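Local coordinates for sorbitol dehydrogenase (Gluconobacter oxydans, PDB 5ITG), which probably oxidises D-sorbitol to L-sorbose with a nicotinamide cofactor, as a member of the mannitol dehydrogenase family built on a Rossmann fold, at residues T85-S90 against F361-M366. Residues are numbered along the deposited sequence; the frame is centred on the assembly and turned at random.
Sequences TETAPS and FSNKAM
Pro89 and Asn363 bring the two backbones to 4.0 Å between their CA atoms, whereas Thr87 and Ala365 stand 7.3 Å apart by the same measure, so the segments diverge away from the proline. Asn363 carries the polar link: its ND2 donates to Thr87 O at 3.0 Å with an N-H...O angle of 159°, nearly straight. The acceptor lies close to the amide plane of Asn363, yet the donor stands 36° above the carbonyl plane of Thr87. With CG anti to the backbone N (chi1 -164°), the amide extends across to the strand end, and its OD1 accepts from water 1 and, weakly, from Ala365 N, so both amide ends are held. The same water donates weakly to Ala88 O; water 2 takes the backbone-to-backbone route, giving to Pro89 O and accepting from Lys364 N. The Pro89 ring crosses the Asn363 side chain at about a right angle, its CG 3.9 Å from ND2, while its CB rests 3.6 Å from Ser362 OG, a hydroxyl bonded to Ser359 O. Farther along, Thr87 CG2 meets Ala365 CB at 4.0 Å. Were Asn363 an alanine, Thr87 O would probably lose this side-chain donor and water 1 its amide acceptor, weakening the tie between the two segments. The contact is a surface seam between the Rossmann and C-terminal regions of the family: strand 82-87, lying between strands 93-106 and 255-258, runs out against the loop that joins helix 350-361 to helix 370-374, and Asn363 also packs on Glu258.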
ATOM      1  N   THR A  85     -11.591  -3.621 -13.759  1.00 21.67           N
ATOM      2  CA  THR A  85     -11.165  -4.862 -14.381  1.00 20.55           C
ATOM      3  C   THR A  85     -10.199  -5.513 -13.393  1.00 20.63           C
ATOM      4  O   THR A  85      -9.341  -4.837 -12.827  1.00 19.30           O
ATOM      5  CB  THR A  85     -10.424  -4.599 -15.707  1.00 22.88           C
ATOM      6  OG1 THR A  85     -11.299  -3.921 -16.616  1.00 23.60           O
ATOM      7  CG2 THR A  85      -9.967  -5.913 -16.338  1.00 22.22           C
ATOM      8  N   GLU A  86     -10.370  -6.813 -13.168  1.00 21.01           N
ATOM      9  CA  GLU A  86      -9.508  -7.572 -12.268  1.00 23.30           C
ATOM     10  C   GLU A  86      -8.790  -8.631 -13.101  1.00 22.55           C
ATOM     11  O   GLU A  86      -9.427  -9.497 -13.697  1.00 22.81           O
ATOM     12  CB  GLU A  86     -10.347  -8.223 -11.172  1.00 25.19           C
ATOM     13  CG  GLU A  86     -10.920  -7.212 -10.193  1.00 27.67           C
ATOM     14  CD  GLU A  86     -11.988  -7.796  -9.295  1.00 28.46           C
ATOM     15  OE1 GLU A  86     -13.154  -7.883  -9.736  1.00 31.23           O
ATOM     16  OE2 GLU A  86     -11.663  -8.174  -8.150  1.00 29.79           O
ATOM     17  N   THR A  87      -7.465  -8.549 -13.144  1.00 21.83           N
ATOM     18  CA  THR A  87      -6.666  -9.476 -13.942  1.00 22.54           C
ATOM     19  C   THR A  87      -5.846 -10.467 -13.122  1.00 21.97           C
ATOM     20  O   THR A  87      -5.033 -10.072 -12.291  1.00 21.51           O
ATOM     21  CB  THR A  87      -5.720  -8.695 -14.860  1.00 23.40           C
ATOM     22  OG1 THR A  87      -6.485  -7.765 -15.638  1.00 25.07           O
ATOM     23  CG2 THR A  87      -4.972  -9.642 -15.789  1.00 24.01           C
ATOM     24  N   ALA A  88      -6.053 -11.756 -13.386  1.00 21.74           N
ATOM     25  CA  ALA A  88      -5.351 -12.828 -12.676  1.00 21.78           C
ATOM     26  C   ALA A  88      -4.033 -13.180 -13.366  1.00 22.68           C
ATOM     27  O   ALA A  88      -3.832 -12.852 -14.527  1.00 22.49           O
ATOM     28  CB  ALA A  88      -6.243 -14.058 -12.598  1.00 20.43           C
ATOM     29  N   PRO A  89      -3.114 -13.851 -12.650  1.00 23.95           N
ATOM     30  CA  PRO A  89      -1.821 -14.228 -13.236  1.00 25.18           C
ATOM     31  C   PRO A  89      -1.982 -15.163 -14.439  1.00 27.75           C
ATOM     32  O   PRO A  89      -1.082 -15.284 -15.276  1.00 26.36           O
ATOM     33  CB  PRO A  89      -1.099 -14.901 -12.072  1.00 24.64           C
ATOM     34  CG  PRO A  89      -1.688 -14.215 -10.859  1.00 24.40           C
ATOM     35  CD  PRO A  89      -3.154 -14.185 -11.215  1.00 23.33           C
ATOM     36  N   SER A  90      -3.136 -15.826 -14.509  1.00 29.58           N
ATOM     37  CA  SER A  90      -3.441 -16.746 -15.603  1.00 31.79           C
ATOM     38  C   SER A  90      -3.693 -15.960 -16.884  1.00 32.96           C
ATOM     39  O   SER A  90      -3.768 -16.532 -17.975  1.00 35.29           O
ATOM     40  CB  SER A  90      -4.688 -17.570 -15.268  1.00 31.26           C
ATOM     41  OG  SER A  90      -5.830 -16.730 -15.169  1.00 32.77           O
ATOM     42  N   PHE A 361       3.848 -12.344  -8.363  1.00 16.40           N
ATOM     43  CA  PHE A 361       5.028 -11.896  -9.094  1.00 16.16           C
ATOM     44  C   PHE A 361       4.964 -12.374 -10.551  1.00 17.61           C
ATOM     45  O   PHE A 361       5.589 -11.783 -11.427  1.00 16.60           O
ATOM     46  CB  PHE A 361       6.320 -12.423  -8.437  1.00 16.57           C
ATOM     47  CG  PHE A 361       6.636 -11.804  -7.085  1.00 16.04           C
ATOM     48  CD1 PHE A 361       5.934 -10.697  -6.612  1.00 16.03           C
ATOM     49  CD2 PHE A 361       7.662 -12.328  -6.298  1.00 19.55           C
ATOM     50  CE1 PHE A 361       6.252 -10.117  -5.369  1.00 18.94           C
ATOM     51  CE2 PHE A 361       7.990 -11.760  -5.053  1.00 15.92           C
ATOM     52  CZ  PHE A 361       7.284 -10.652  -4.592  1.00 15.94           C
ATOM     53  N   SER A 362       4.212 -13.444 -10.805  1.00 18.77           N
ATOM     54  CA  SER A 362       4.071 -13.969 -12.166  1.00 21.59           C
ATOM     55  C   SER A 362       2.968 -13.270 -12.974  1.00 23.11           C
ATOM     56  O   SER A 362       2.768 -13.588 -14.151  1.00 22.30           O
ATOM     57  CB  SER A 362       3.764 -15.466 -12.133  1.00 22.88           C
ATOM     58  OG  SER A 362       2.393 -15.687 -11.818  1.00 23.13           O
ATOM     59  N   ASN A 363       2.251 -12.327 -12.357  1.00 22.69           N
ATOM     60  CA  ASN A 363       1.172 -11.612 -13.055  1.00 23.23           C
ATOM     61  C   ASN A 363       1.806 -10.646 -14.051  1.00 24.10           C
ATOM     62  O   ASN A 363       2.250  -9.568 -13.674  1.00 24.08           O
ATOM     63  CB  ASN A 363       0.303 -10.827 -12.054  1.00 22.72           C
ATOM     64  CG  ASN A 363      -1.040 -10.398 -12.643  1.00 23.59           C
ATOM     65  OD1 ASN A 363      -1.132 -10.046 -13.822  1.00 22.23           O
ATOM     66  ND2 ASN A 363      -2.086 -10.414 -11.815  1.00 21.70           N
ATOM     67  N   LYS A 364       1.850 -11.027 -15.324  1.00 25.77           N
ATOM     68  CA  LYS A 364       2.467 -10.171 -16.331  1.00 29.84           C
ATOM     69  C   LYS A 364       1.861  -8.767 -16.439  1.00 31.05           C
ATOM     70  O   LYS A 364       2.585  -7.787 -16.639  1.00 31.93           O
ATOM     71  CB  LYS A 364       2.460 -10.873 -17.700  1.00 30.63           C
ATOM     72  CG  LYS A 364       3.234 -12.188 -17.697  1.00 31.45           C
ATOM     73  CD  LYS A 364       3.431 -12.753 -19.103  1.00 33.99           C
ATOM     74  CE  LYS A 364       4.490 -11.980 -19.889  1.00 35.95           C
ATOM     75  NZ  LYS A 364       5.879 -12.228 -19.392  1.00 34.25           N
ATOM     76  N   ALA A 365       0.547  -8.652 -16.290  1.00 32.52           N
ATOM     77  CA  ALA A 365      -0.095  -7.339 -16.383  1.00 33.81           C
ATOM     78  C   ALA A 365       0.370  -6.380 -15.282  1.00 34.38           C
ATOM     79  O   ALA A 365       0.361  -5.165 -15.467  1.00 34.69           O
ATOM     80  CB  ALA A 365      -1.615  -7.497 -16.326  1.00 34.20           C
HETATM   81  N   MSE A 366       0.778  -6.932 -14.142  1.00 35.60           N
HETATM   82  CA  MSE A 366       1.219  -6.129 -12.998  1.00 37.31           C
HETATM   83  C   MSE A 366       2.720  -5.896 -12.952  1.00 37.34           C
HETATM   84  O   MSE A 366       3.185  -4.932 -12.350  1.00 38.82           O
HETATM   85  CB  MSE A 366       0.815  -6.807 -11.684  1.00 36.90           C
HETATM   86  CG  MSE A 366      -0.673  -7.027 -11.506  1.00 39.26           C
HETATM   87 SE   MSE A 366      -1.651  -5.371 -11.476  0.74 40.18          SE
HETATM   88  CE  MSE A 366      -2.653  -5.593 -13.108  1.00 37.69           C
TER
HETATM   89  O   HOH W   1      -1.657 -11.159 -16.411  1.00 28.78           O
HETATM   90  O   HOH W   2       0.177 -13.210 -16.510  1.00 30.40           O